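Local coordinates for phytase (Citrobacter braakii, PDB 3ZHC), which belongs to the branch 2 histidine phosphatase superfamily, as phytases of this kind do, and pairs a mixed-sheet core with a largely helical region, at residues 143-147 with 308-312; 157-163 with 220-226; 286-291 with 424-430; 400-405 with 416-420. The protein carries 2 engineered substitutions. All blocks are in the same frame, centred on the assembly; numbering follows the deposited sequence.

Contact 1: 143-147 with 308-312; sequences NDPLF and NRYGI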
loop_
_atom_site.group_PDB
_atom_site.type_symbol
_atom_site.label_atom_id
_atom_site.label_comp_id
_atom_site.label_asym_id
_atom_site.label_seq_id
_atom_site.Cartn_x
_atom_site.Cartn_y
_atom_site.Cartn_z
ATOM N N ASN B 143 -10.720 24.422 -25.470
ATOM C CA ASN B 143 -10.324 23.098 -24.916
ATOM C C ASN B 143 -10.541 21.942 -25.893
ATOM O O ASN B 143 -11.445 21.994 -26.736
ATOM C CB ASN B 143 -11.048 22.801 -23.584
ATOM C CG ASN B 143 -12.488 22.326 -23.770
ATOM O OD1 ASN B 143 -13.361 23.075 -24.247
ATOM N ND2 ASN B 143 -12.745 21.071 -23.386
ATOM N N ASP B 144 -9.703 20.904 -25.768
ATOM C CA ASP B 144 -9.819 19.694 -26.577
ATOM C C ASP B 144 -10.678 18.694 -25.783
ATOM O O ASP B 144 -10.224 18.204 -24.754
ATOM C CB ASP B 144 -8.440 19.111 -26.904
ATOM C CG ASP B 144 -8.501 17.950 -27.909
ATOM O OD1 ASP B 144 -9.549 17.268 -28.028
ATOM O OD2 ASP B 144 -7.492 17.718 -28.577
ATOM N N PRO B 145 -11.918 18.380 -26.269
ATOM C CA PRO B 145 -12.839 17.476 -25.527
ATOM C C PRO B 145 -12.367 16.016 -25.332
ATOM O O PRO B 145 -12.906 15.328 -24.477
ATOM C CB PRO B 145 -14.131 17.517 -26.374
ATOM C CG PRO B 145 -13.692 17.924 -27.713
ATOM C CD PRO B 145 -12.518 18.821 -27.543
ATOM N N LEU B 146 -11.386 15.555 -26.117
ATOM C CA LEU B 146 -10.781 14.217 -25.915
ATOM C C LEU B 146 -10.200 14.075 -24.514
ATOM O O LEU B 146 -10.272 13.006 -23.917
ATOM C CB LEU B 146 -9.675 13.940 -26.949
ATOM C CG LEU B 146 -8.929 12.597 -26.897
ATOM C CD1 LEU B 146 -9.895 11.462 -27.180
ATOM C CD2 LEU B 146 -7.754 12.569 -27.873
ATOM N N PHE B 147 -9.628 15.174 -24.012
ATOM C CA PHE B 147 -9.014 15.232 -22.688
ATOM C C PHE B 147 -9.948 15.768 -21.603
ATOM O O PHE B 147 -9.742 15.468 -20.439
ATOM C CB PHE B 147 -7.739 16.079 -22.758
ATOM C CG PHE B 147 -6.745 15.558 -23.748
ATOM C CD1 PHE B 147 -5.817 14.583 -23.377
ATOM C CD2 PHE B 147 -6.741 16.029 -25.072
ATOM C CE1 PHE B 147 -4.876 14.079 -24.316
ATOM C CE2 PHE B 147 -5.816 15.537 -26.012
ATOM C CZ PHE B 147 -4.877 14.556 -25.627
ATOM N N ASN B 308 -11.190 11.827 -37.772
ATOM C CA ASN B 308 -11.805 13.020 -38.362
ATOM C C ASN B 308 -11.327 14.372 -37.796
ATOM O O ASN B 308 -11.235 15.348 -38.550
ATOM C CB ASN B 308 -13.349 12.921 -38.234
ATOM C CG ASN B 308 -13.904 11.538 -38.691
ATOM O OD1 ASN B 308 -13.633 11.077 -39.813
ATOM N ND2 ASN B 308 -14.675 10.880 -37.805
ATOM N N ARG B 309 -11.025 14.430 -36.486
ATOM C CA ARG B 309 -10.645 15.732 -35.810
ATOM C C ARG B 309 -9.187 16.146 -35.954
ATOM O O ARG B 309 -8.889 17.342 -35.926
ATOM C CB ARG B 309 -11.017 15.713 -34.323
ATOM C CG ARG B 309 -12.469 15.384 -34.078
ATOM C CD ARG B 309 -12.912 15.659 -32.656
ATOM N NE ARG B 309 -11.998 15.091 -31.677
ATOM C CZ ARG B 309 -11.216 15.766 -30.819
ATOM N NH1 ARG B 309 -11.193 17.113 -30.742
ATOM N NH2 ARG B 309 -10.443 15.070 -30.009
ATOM N N TYR B 310 -8.290 15.160 -36.093
ATOM C CA TYR B 310 -6.843 15.396 -36.285
ATOM C C TYR B 310 -6.348 15.051 -37.711
ATOM O O TYR B 310 -5.338 15.585 -38.143
ATOM C CB TYR B 310 -6.025 14.598 -35.246
ATOM C CG TYR B 310 -6.484 14.819 -33.815
ATOM C CD1 TYR B 310 -6.122 15.966 -33.107
ATOM C CD2 TYR B 310 -7.293 13.876 -33.167
ATOM C CE1 TYR B 310 -6.560 16.172 -31.763
ATOM C CE2 TYR B 310 -7.735 14.066 -31.838
ATOM C CZ TYR B 310 -7.367 15.208 -31.148
ATOM O OH TYR B 310 -7.797 15.375 -29.875
ATOM N N GLY B 311 -7.057 14.170 -38.426
ATOM C CA GLY B 311 -6.648 13.740 -39.777
ATOM C C GLY B 311 -5.562 12.670 -39.731
ATOM O O GLY B 311 -4.597 12.730 -40.498
ATOM N N ILE B 312 -5.722 11.700 -38.824
ATOM C CA ILE B 312 -4.793 10.585 -38.672
ATOM C C ILE B 312 -5.412 9.376 -39.340
ATOM O O ILE B 312 -6.567 9.064 -39.096
ATOM C CB ILE B 312 -4.476 10.284 -37.169
ATOM C CG1 ILE B 312 -3.727 11.465 -36.535
ATOM C CG2 ILE B 312 -3.661 9.002 -37.018
ATOM C CD1 ILE B 312 -3.489 11.321 -35.055
#
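Arg309 lays the NH1-NH2 end of its guanidinium against the carboxylate of Asp144, and Tyr310 reaches the same carboxylate with its hydroxyl. The acid opens an Asx turn in the loop that follows strand 134-135, while the two partners sit in the tight connection between strands 305-307 and 312-314, which carries a G1 beta bulge at Gly311 and Ile312. Asp144 OD1 accepts from three donors. Arg309 NH2, 3.1 Å from Asp144 OD1, is received on the syn lone pair of that oxygen, whereas Arg309 NH1, 3.2 Å from the same atom, arrives from above the carboxylate plane. Leu146 N closes the Asx turn with a bond of 3.2 Å to Asp144 OD1. Both guanidinium nitrogens thus converge on one oxygen, with the carboxylate and guanidinium planes steeply inclined at 75°. The other oxygen serves the tyrosine. With CG anti to the backbone N (chi1 -172°), the Asp144 carboxylate is directed across to the loop 308-312, where it is fixed by partners on both oxygens. Leu146 fills in beside it, its CB 3.4 Å from Arg309 NH2, and its side chain also packs on Ile108 of strand 105-109 and on helix 282-301. Asp144 OD2 lies at the edge of the Tyr310 ring, near its plane, and takes the hydroxyl on its syn lone pair, with Tyr310 OH 2.7 Å from Asp144 OD2.

Contact 2: 157-163 with 220-226; sequences FNTLQVC and KCTPDNV. Engineered in segment 157-163: Cys163 (natural residue Lys). Unlike the reference sequence in segment 157-163: Gln161 (reference Lys). Engineered in segment 220-226: Cys221 (natural residue Val).
An engineered disulfide ties the first turns of helix 159-169 to the beta hairpin made by strands 220-222 and 225-227. Cys163 and Cys221, which replace a lysine and a valine of the natural sequence, join through an SG-SG bond of 2.0 Å with chi3 of 94°, close to the 90° that disulfides prefer. Cys221 directs its sulfur toward the helix, and its CB lies 3.9 Å from Thr159 O. Nearer the hairpin turn the backbones meet directly: Phe157 N donates to Pro223 O over 2.8 Å, almost straight at 168° and on a lone pair in the carbonyl plane. The Phe157 ring then turns its edge to the hairpin, with CD2 3.6 Å from Thr222 O and CE2 next to Asn225 N. On the flank of the turn, Thr159 presses its methyl CG2 to 3.4 Å from Thr222 C and also against the Pro223 ring. An apolar patch adjoins it, where Val226 CG2, in the conformer modelled here, sits 3.6 Å from Val162 CG1 and also touches Phe157 CE2. Val284 of helix 282-301 adjoins both Phe157 and Val162 there. Asn158, pointing away from the hairpin, caps the helix, its OD1 accepting a weak bond from Gln161 N. The whole is a beta hairpin packed against the N-terminal turn of a helix and cross-linked to it by a disulfide.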
loop_
_atom_site.group_PDB
_atom_site.type_symbol
_atom_site.label_atom_id
_atom_site.label_comp_id
_atom_site.label_asym_id
_atom_site.label_seq_id
_atom_site.Cartn_x
_atom_site.Cartn_y
_atom_site.Cartn_z
ATOM N N PHE B 157 -22.160 16.064 -15.451
ATOM C CA PHE B 157 -22.303 15.208 -14.292
ATOM C C PHE B 157 -23.669 15.379 -13.660
ATOM O O PHE B 157 -24.182 16.487 -13.639
ATOM C CB PHE B 157 -21.322 15.607 -13.164
ATOM C CG PHE B 157 -19.858 15.447 -13.485
ATOM C CD1 PHE B 157 -19.351 14.238 -13.970
ATOM C CD2 PHE B 157 -18.963 16.505 -13.257
ATOM C CE1 PHE B 157 -17.978 14.090 -14.249
ATOM C CE2 PHE B 157 -17.583 16.358 -13.535
ATOM C CZ PHE B 157 -17.100 15.151 -14.028
ATOM N N ASN B 158 -24.257 14.282 -13.156
ATOM C CA ASN B 158 -25.421 14.395 -12.271
ATOM C C ASN B 158 -24.771 14.774 -10.952
ATOM O O ASN B 158 -24.219 13.914 -10.236
ATOM C CB ASN B 158 -26.256 13.122 -12.165
ATOM C CG ASN B 158 -27.548 13.322 -11.298
ATOM O OD1 ASN B 158 -27.488 13.673 -10.108
ATOM N ND2 ASN B 158 -28.705 13.090 -11.915
ATOM N N THR B 159 -24.825 16.073 -10.634
ATOM C CA THR B 159 -24.109 16.661 -9.472
ATOM C C THR B 159 -24.300 15.966 -8.114
ATOM O O THR B 159 -23.297 15.672 -7.434
ATOM C CB THR B 159 -24.429 18.178 -9.306
ATOM O OG1 THR B 159 -25.832 18.350 -9.065
ATOM C CG2 THR B 159 -24.026 18.942 -10.534
ATOM N N LEU B 160 -25.558 15.710 -7.719
ATOM C CA LEU B 160 -25.825 15.020 -6.423
ATOM C C LEU B 160 -25.307 13.578 -6.436
ATOM O O LEU B 160 -24.678 13.145 -5.487
ATOM C CB LEU B 160 -27.322 15.069 -6.022
ATOM C CG LEU B 160 -27.770 16.337 -5.283
ATOM C CD1 LEU B 160 -29.304 16.449 -5.223
ATOM C CD2 LEU B 160 -27.153 16.398 -3.855
ATOM N N GLN B 161 -25.578 12.857 -7.523
ATOM C CA GLN B 161 -25.093 11.466 -7.690
ATOM C C GLN B 161 -23.550 11.391 -7.603
ATOM O O GLN B 161 -23.000 10.558 -6.879
ATOM C CB GLN B 161 -25.606 10.896 -9.016
ATOM C CG GLN B 161 -25.163 9.468 -9.374
ATOM C CD GLN B 161 -25.926 8.925 -10.583
ATOM O OE1 GLN B 161 -27.136 8.654 -10.501
ATOM N NE2 GLN B 161 -25.231 8.757 -11.696
ATOM N N VAL B 162 -22.882 12.279 -8.333
ATOM C CA VAL B 162 -21.404 12.340 -8.365
ATOM C C VAL B 162 -20.791 12.734 -6.999
ATOM O O VAL B 162 -19.877 12.049 -6.529
ATOM C CB VAL B 162 -20.912 13.269 -9.516
ATOM C CG1 VAL B 162 -19.454 13.560 -9.421
ATOM C CG2 VAL B 162 -21.249 12.622 -10.885
ATOM N N CYS B 163 -21.296 13.821 -6.374
ATOM C CA CYS B 163 -20.784 14.261 -5.024
ATOM C C CYS B 163 -20.973 13.189 -3.997
ATOM O O CYS B 163 -20.037 12.846 -3.293
ATOM C CB CYS B 163 -21.417 15.603 -4.511
ATOM S SG CYS B 163 -20.271 17.079 -4.469
ATOM N N LYS B 220 -17.203 20.042 -3.592
ATOM C CA LYS B 220 -17.951 20.977 -4.425
ATOM C C LYS B 220 -18.104 20.317 -5.778
ATOM O O LYS B 220 -17.117 20.017 -6.433
ATOM C CB LYS B 220 -17.238 22.328 -4.576
ATOM C CG LYS B 220 -18.009 23.327 -5.469
ATOM C CD LYS B 220 -17.287 24.645 -5.669
ATOM C CE LYS B 220 -18.113 25.534 -6.590
ATOM N NZ LYS B 220 -17.606 26.891 -6.619
ATOM N N CYS B 221 -19.344 20.085 -6.188
ATOM C CA CYS B 221 -19.637 19.459 -7.477
ATOM C C CYS B 221 -20.574 20.339 -8.256
ATOM O O CYS B 221 -21.594 20.771 -7.733
ATOM C CB CYS B 221 -20.249 18.079 -7.276
ATOM S SG CYS B 221 -19.267 17.007 -6.217
ATOM N N THR B 222 -20.208 20.602 -9.505
ATOM C CA THR B 222 -21.013 21.350 -10.449
ATOM C C THR B 222 -21.206 20.429 -11.684
ATOM O O THR B 222 -20.581 19.357 -11.748
ATOM C CB THR B 222 -20.340 22.687 -10.799
ATOM O OG1 THR B 222 -19.055 22.441 -11.370
ATOM C CG2 THR B 222 -20.172 23.555 -9.545
ATOM N N PRO B 223 -22.080 20.819 -12.652
ATOM C CA PRO B 223 -22.297 19.954 -13.840
ATOM C C PRO B 223 -21.063 19.651 -14.678
ATOM O O PRO B 223 -21.026 18.616 -15.318
ATOM C CB PRO B 223 -23.323 20.753 -14.673
ATOM C CG PRO B 223 -24.095 21.523 -13.641
ATOM C CD PRO B 223 -23.048 21.944 -12.630
ATOM N N ASP B 224 -20.066 20.547 -14.671
ATOM C CA ASP B 224 -18.823 20.341 -15.461
ATOM C C ASP B 224 -17.563 20.118 -14.613
ATOM O O ASP B 224 -16.498 19.983 -15.166
ATOM C CB ASP B 224 -18.613 21.497 -16.500
ATOM C CG ASP B 224 -18.714 22.871 -15.890
ATOM O OD1 ASP B 224 -18.084 23.116 -14.839
ATOM O OD2 ASP B 224 -19.451 23.726 -16.468
ATOM N N ASN B 225 -17.684 20.065 -13.276
ATOM C CA ASN B 225 -16.483 19.972 -12.444
ATOM C C ASN B 225 -16.716 19.463 -11.050
ATOM O O ASN B 225 -17.792 19.653 -10.479
ATOM C CB ASN B 225 -15.832 21.385 -12.371
ATOM C CG ASN B 225 -14.401 21.368 -11.888
ATOM O OD1 ASN B 225 -13.716 20.319 -11.867
ATOM N ND2 ASN B 225 -13.916 22.547 -11.491
ATOM N N VAL B 226 -15.679 18.804 -10.514
ATOM C CA VAL B 226 -15.674 18.287 -9.156
ATOM C C VAL B 226 -14.378 18.738 -8.469
ATOM O O VAL B 226 -13.309 18.735 -9.090
ATOM C CB VAL B 226 -15.798 16.745 -9.151
ATOM C CG1 VAL B 226 -15.613 16.197 -7.777
ATOM C CG2 VAL B 226 -17.166 16.317 -9.706
#

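Contact 3: 286-291 with 424-430; sequences RSRATP and IRVPECA
Thr290 OG1 lies between two backbone groups, one from its own helix and one from the loop that follows helix 414-424. It donates to Arg286 O, one turn earlier in helix 282-301, over 2.6 Å, and accepts from Val426 N over 2.9 Å in a nearly straight bond (176°). Within the histidine phosphatase fold, the hydroxyl therefore ties the kinked helix 282-301 to the C-terminal loop just after helix 414-424 ends, where Arg425 is the first residue to leave helical geometry. Arg286 completes the polar link. Its NE donates to Ile424 O at 2.7 Å, the acceptor tilted out of the guanidinium plane, and NH2 adds a weak bond to Arg425 O. The bend at chi3 (64°) turns the guanidinium back along this loop, where Val426 CG2 rests over the centre of one face, 3.6 Å from Arg286 CZ. The same methyl touches Ser287 N, so valine packs across the arginine and the helix backbone together. The charged end of Arg425 goes to Asp294, farther along the same helix 282-301, in a salt bridge. Next, the 3-10 segment 427-429 brings Cys429 against the helix, and its disulfide to Cys155 anchors this part of the loop to a third region of the chain. Cys429 CB approaches Ser287 O to 3.4 Å, and Pro291 CG lies the same 3.4 Å from Cys429 O.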
loop_
_atom_site.group_PDB
_atom_site.type_symbol
_atom_site.label_atom_id
_atom_site.label_comp_id
_atom_site.label_asym_id
_atom_site.label_seq_id
_atom_site.Cartn_x
_atom_site.Cartn_y
_atom_site.Cartn_z
ATOM N N ARG B 286 -15.821 7.457 -15.595
ATOM C CA ARG B 286 -16.550 6.919 -16.767
ATOM C C ARG B 286 -16.816 7.981 -17.801
ATOM O O ARG B 286 -16.521 7.792 -18.970
ATOM C CB ARG B 286 -17.885 6.274 -16.354
ATOM C CG ARG B 286 -17.774 4.921 -15.713
ATOM C CD ARG B 286 -19.190 4.339 -15.373
ATOM N NE ARG B 286 -19.991 4.108 -16.594
ATOM C CZ ARG B 286 -21.221 4.598 -16.880
ATOM N NH1 ARG B 286 -21.910 5.376 -16.035
ATOM N NH2 ARG B 286 -21.780 4.274 -18.055
ATOM N N SER B 287 -17.381 9.097 -17.365
ATOM C CA SER B 287 -17.666 10.232 -18.265
ATOM C C SER B 287 -16.386 10.833 -18.860
ATOM O O SER B 287 -16.291 11.014 -20.067
ATOM C CB SER B 287 -18.429 11.313 -17.512
ATOM O OG SER B 287 -19.649 10.788 -16.972
ATOM N N ARG B 288 -15.411 11.128 -17.988
ATOM C CA ARG B 288 -14.153 11.802 -18.398
ATOM C C ARG B 288 -13.239 10.951 -19.269
ATOM O O ARG B 288 -12.593 11.473 -20.152
ATOM C CB ARG B 288 -13.376 12.342 -17.176
ATOM C CG ARG B 288 -13.886 13.643 -16.655
ATOM C CD ARG B 288 -13.143 14.084 -15.391
ATOM N NE ARG B 288 -13.501 15.463 -14.974
ATOM C CZ ARG B 288 -13.292 16.000 -13.746
ATOM N NH1 ARG B 288 -12.718 15.288 -12.751
ATOM N NH2 ARG B 288 -13.667 17.271 -13.506
ATOM N N ALA B 289 -13.193 9.640 -19.005
ATOM C CA ALA B 289 -12.351 8.705 -19.786
ATOM C C ALA B 289 -12.965 8.248 -21.109
ATOM O O ALA B 289 -12.258 7.631 -21.901
ATOM C CB ALA B 289 -11.990 7.464 -18.937
ATOM N N THR B 290 -14.256 8.540 -21.360
ATOM C CA THR B 290 -14.982 7.980 -22.555
ATOM C C THR B 290 -14.305 8.260 -23.936
ATOM O O THR B 290 -14.067 7.291 -24.699
ATOM C CB THR B 290 -16.532 8.357 -22.552
ATOM O OG1 THR B 290 -17.195 7.613 -21.518
ATOM C CG2 THR B 290 -17.202 8.048 -23.884
ATOM N N PRO B 291 -13.993 9.546 -24.257
ATOM C CA PRO B 291 -13.304 9.840 -25.526
ATOM C C PRO B 291 -11.972 9.098 -25.696
ATOM O O PRO B 291 -11.718 8.572 -26.764
ATOM C CB PRO B 291 -13.071 11.343 -25.451
ATOM C CG PRO B 291 -14.097 11.832 -24.584
ATOM C CD PRO B 291 -14.320 10.792 -23.548
ATOM N N ILE B 424 -18.391 0.231 -19.670
ATOM C CA ILE B 424 -18.003 1.387 -18.848
ATOM C C ILE B 424 -18.253 2.778 -19.501
ATOM O O ILE B 424 -18.500 3.742 -18.784
ATOM C CB ILE B 424 -16.500 1.254 -18.337
ATOM C CG1 ILE B 424 -15.485 1.376 -19.481
ATOM C CG2 ILE B 424 -16.328 -0.059 -17.564
ATOM C CD1 ILE B 424 -14.080 0.736 -19.167
ATOM N N ARG B 425 -18.204 2.871 -20.830
ATOM C CA ARG B 425 -18.328 4.183 -21.514
ATOM C C ARG B 425 -19.687 4.868 -21.305
ATOM O O ARG B 425 -20.696 4.207 -21.162
ATOM C CB ARG B 425 -18.038 4.064 -23.020
ATOM C CG ARG B 425 -19.089 3.317 -23.819
ATOM C CD ARG B 425 -18.655 3.108 -25.233
ATOM N NE ARG B 425 -18.481 4.359 -25.971
ATOM C CZ ARG B 425 -19.464 5.080 -26.520
ATOM N NH1 ARG B 425 -20.752 4.707 -26.425
ATOM N NH2 ARG B 425 -19.163 6.191 -27.170
ATOM N N VAL B 426 -19.667 6.200 -21.289
ATOM C CA VAL B 426 -20.856 7.022 -21.152
ATOM C C VAL B 426 -21.123 7.587 -22.559
ATOM O O VAL B 426 -20.394 8.460 -23.001
ATOM C CB VAL B 426 -20.652 8.137 -20.112
ATOM C CG1 VAL B 426 -21.894 9.037 -19.999
ATOM C CG2 VAL B 426 -20.302 7.532 -18.765
ATOM N N PRO B 427 -22.176 7.076 -23.273
ATOM C CA PRO B 427 -22.424 7.507 -24.690
ATOM C C PRO B 427 -22.627 9.028 -24.886
ATOM O O PRO B 427 -22.249 9.579 -25.937
ATOM C CB PRO B 427 -23.674 6.692 -25.098
ATOM C CG PRO B 427 -24.284 6.260 -23.850
ATOM C CD PRO B 427 -23.201 6.120 -22.822
ATOM N N GLU B 428 -23.195 9.690 -23.876
ATOM C CA GLU B 428 -23.380 11.146 -23.893
ATOM C C GLU B 428 -22.042 11.938 -23.942
ATOM O O GLU B 428 -22.023 13.081 -24.409
ATOM C CB GLU B 428 -24.197 11.614 -22.672
ATOM C CG GLU B 428 -25.692 11.167 -22.659
ATOM C CD GLU B 428 -25.943 9.714 -22.152
ATOM O OE1 GLU B 428 -25.024 9.077 -21.574
ATOM O OE2 GLU B 428 -27.078 9.224 -22.334
ATOM N N CYS B 429 -20.941 11.320 -23.464
ATOM C CA CYS B 429 -19.607 11.984 -23.406
ATOM C C CYS B 429 -18.691 11.702 -24.591
ATOM O O CYS B 429 -17.513 12.060 -24.547
ATOM C CB CYS B 429 -18.934 11.657 -22.069
ATOM S SG CYS B 429 -19.916 12.252 -20.716
ATOM N N ALA B 430 -19.233 11.074 -25.650
ATOM C CA ALA B 430 -18.469 10.784 -26.863
ATOM C C ALA B 430 -18.152 12.074 -27.621
ATOM O O ALA B 430 -18.913 13.046 -27.549
ATOM C CB ALA B 430 -19.236 9.835 -27.757
#

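Contact 4: 400-405 with 416-420; sequences LIACEE and SFSRL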
loop_
_atom_site.group_PDB
_atom_site.type_symbol
_atom_site.label_atom_id
_atom_site.label_comp_id
_atom_site.label_asym_id
_atom_site.label_seq_id
_atom_site.Cartn_x
_atom_site.Cartn_y
_atom_site.Cartn_z
ATOM N N LEU B 400 -6.551 -6.360 -16.053
ATOM C CA LEU B 400 -7.930 -6.019 -16.388
ATOM C C LEU B 400 -8.734 -7.254 -15.998
ATOM O O LEU B 400 -9.010 -8.117 -16.834
ATOM C CB LEU B 400 -8.106 -5.676 -17.880
ATOM C CG LEU B 400 -7.884 -4.248 -18.323
ATOM C CD1 LEU B 400 -7.902 -4.164 -19.838
ATOM C CD2 LEU B 400 -8.953 -3.349 -17.720
ATOM N N ILE B 401 -9.104 -7.318 -14.717
ATOM C CA ILE B 401 -9.803 -8.485 -14.123
ATOM C C ILE B 401 -11.227 -8.728 -14.697
ATOM O O ILE B 401 -11.641 -9.885 -14.867
ATOM C CB ILE B 401 -9.886 -8.353 -12.577
ATOM C CG1 ILE B 401 -8.485 -8.330 -11.948
ATOM C CG2 ILE B 401 -10.687 -9.498 -11.967
ATOM C CD1 ILE B 401 -8.505 -7.979 -10.491
ATOM N N ALA B 402 -11.949 -7.641 -14.992
ATOM C CA ALA B 402 -13.338 -7.709 -15.521
ATOM C C ALA B 402 -13.504 -8.421 -16.887
ATOM O O ALA B 402 -14.633 -8.796 -17.241
ATOM C CB ALA B 402 -13.938 -6.300 -15.602
ATOM N N CYS B 403 -12.400 -8.593 -17.647
ATOM C CA CYS B 403 -12.434 -9.293 -18.955
ATOM C C CYS B 403 -12.965 -10.710 -18.837
ATOM O O CYS B 403 -12.635 -11.422 -17.888
ATOM C CB CYS B 403 -11.040 -9.342 -19.605
ATOM S SG CYS B 403 -10.502 -7.817 -20.339
ATOM N N GLU B 404 -13.783 -11.110 -19.809
ATOM C CA GLU B 404 -14.384 -12.450 -19.832
ATOM C C GLU B 404 -13.357 -13.507 -20.204
ATOM O O GLU B 404 -13.150 -14.466 -19.461
ATOM C CB GLU B 404 -15.531 -12.512 -20.839
ATOM C CG GLU B 404 -16.709 -11.613 -20.541
ATOM C CD GLU B 404 -17.715 -12.228 -19.591
ATOM O OE1 GLU B 404 -17.302 -12.730 -18.514
ATOM O OE2 GLU B 404 -18.933 -12.204 -19.925
ATOM N N GLU B 405 -12.722 -13.309 -21.365
ATOM C CA GLU B 405 -11.762 -14.246 -21.929
ATOM C C GLU B 405 -10.337 -13.768 -21.638
ATOM O O GLU B 405 -9.970 -12.647 -22.025
ATOM C CB GLU B 405 -11.966 -14.355 -23.450
ATOM C CG GLU B 405 -13.442 -14.590 -23.928
ATOM C CD GLU B 405 -13.725 -13.972 -25.326
ATOM O OE1 GLU B 405 -13.009 -14.305 -26.308
ATOM O OE2 GLU B 405 -14.663 -13.134 -25.422
ATOM N N SER B 416 -13.117 -9.128 -25.681
ATOM C CA SER B 416 -13.360 -8.942 -24.223
ATOM C C SER B 416 -12.912 -7.549 -23.776
ATOM O O SER B 416 -13.578 -6.913 -22.958
ATOM C CB SER B 416 -12.638 -9.997 -23.359
ATOM O OG SER B 416 -13.302 -11.231 -23.370
ATOM N N PHE B 417 -11.767 -7.094 -24.314
ATOM C CA PHE B 417 -11.261 -5.750 -24.040
ATOM C C PHE B 417 -12.242 -4.706 -24.567
ATOM O O PHE B 417 -12.639 -3.803 -23.828
ATOM C CB PHE B 417 -9.857 -5.530 -24.655
ATOM C CG PHE B 417 -9.312 -4.142 -24.436
ATOM C CD1 PHE B 417 -8.818 -3.767 -23.180
ATOM C CD2 PHE B 417 -9.297 -3.203 -25.475
ATOM C CE1 PHE B 417 -8.310 -2.465 -22.954
ATOM C CE2 PHE B 417 -8.791 -1.901 -25.262
ATOM C CZ PHE B 417 -8.296 -1.536 -23.993
ATOM N N SER B 418 -12.631 -4.849 -25.838
ATOM C CA SER B 418 -13.577 -3.921 -26.481
ATOM C C SER B 418 -14.949 -3.896 -25.783
ATOM O O SER B 418 -15.529 -2.840 -25.612
ATOM C CB SER B 418 -13.753 -4.270 -27.958
ATOM O OG SER B 418 -14.506 -3.282 -28.623
ATOM N N ARG B 419 -15.446 -5.069 -25.385
ATOM C CA ARG B 419 -16.758 -5.167 -24.702
ATOM C C ARG B 419 -16.750 -4.552 -23.291
ATOM O O ARG B 419 -17.766 -4.044 -22.842
ATOM C CB ARG B 419 -17.288 -6.629 -24.703
ATOM C CG ARG B 419 -17.932 -7.010 -26.077
ATOM C CD ARG B 419 -18.451 -8.490 -26.164
ATOM N NE ARG B 419 -19.100 -8.942 -24.910
ATOM C CZ ARG B 419 -18.535 -9.721 -23.958
ATOM N NH1 ARG B 419 -17.271 -10.196 -24.070
ATOM N NH2 ARG B 419 -19.254 -10.041 -22.875
ATOM N N LEU B 420 -15.603 -4.604 -22.615
ATOM C CA LEU B 420 -15.427 -3.927 -21.311
ATOM C C LEU B 420 -15.514 -2.413 -21.483
ATOM O O LEU B 420 -16.080 -1.723 -20.633
ATOM C CB LEU B 420 -14.095 -4.312 -20.690
ATOM C CG LEU B 420 -13.769 -3.841 -19.284
ATOM C CD1 LEU B 420 -14.840 -4.259 -18.278
ATOM C CD2 LEU B 420 -12.429 -4.406 -18.898
HETATM O O HOH W 1 -14.901 -8.870 -21.407
#
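Ser416 and Leu420, one turn apart on helix 414-424, bury more surface than any other residues of this contact with the loop 400-405, and Leu400 adds the chief apolar surface from the loop. Ser416 OG accepts from Glu405 N over 2.9 Å at 161°. With OG anti to the carbonyl carbon (chi1 -77°), the hydroxyl is turned to the loop, where the Glu405 side chain passes it and Ser413 also bonds to it. A water extends the polar strip, accepting from Glu404 N and donating to Ser416 O. Leu420 meets the type I beta turn of residues 400-403: its CD1 presses tightly on Ala402 CB at 3.5 Å, while CD2 lies 3.8 Å from Leu400 CD2. The other methyl of Leu400, CD1, comes to the edge of the Phe417 ring, 3.5 Å from CD1 of that ring. Nearby, Cys403 is bonded to Cys412 in a disulfide that closes the loop next to the helix. At the exposed edge of the contact, Glu404 OE2 and Arg419 NH2 form a long salt bridge of 3.7 Å with their planes nearly coplanar. The chemistry implies that apolar packing, the serine-backbone bond and the nearby disulfide probably hold the loop, the long charged pair adding less.

Helix 282-301 connects three of the contacts. Contact 3 lies on it, and its Pro291 touches contact 1, with Pro291 O 3.4 Å from Leu146 CD1; the two contacts are centred 15 Å apart and their segments alternate along the chain. Farther back along the helix, Arg288 of segment 286-291 reaches contact 2, its NE 3.7 Å from Phe157 CZ, again with centres 15 Å apart. Contacts 1 and 2 do not touch, their nearest atoms being about 9 Å apart, although contact 2 is nested within the loop closed by contact 1. Along the chain, contact 4 is nested within the loop closed by contact 3, both using helix 414-424, and it stands about 17 Å from contact 2 by nearest atoms.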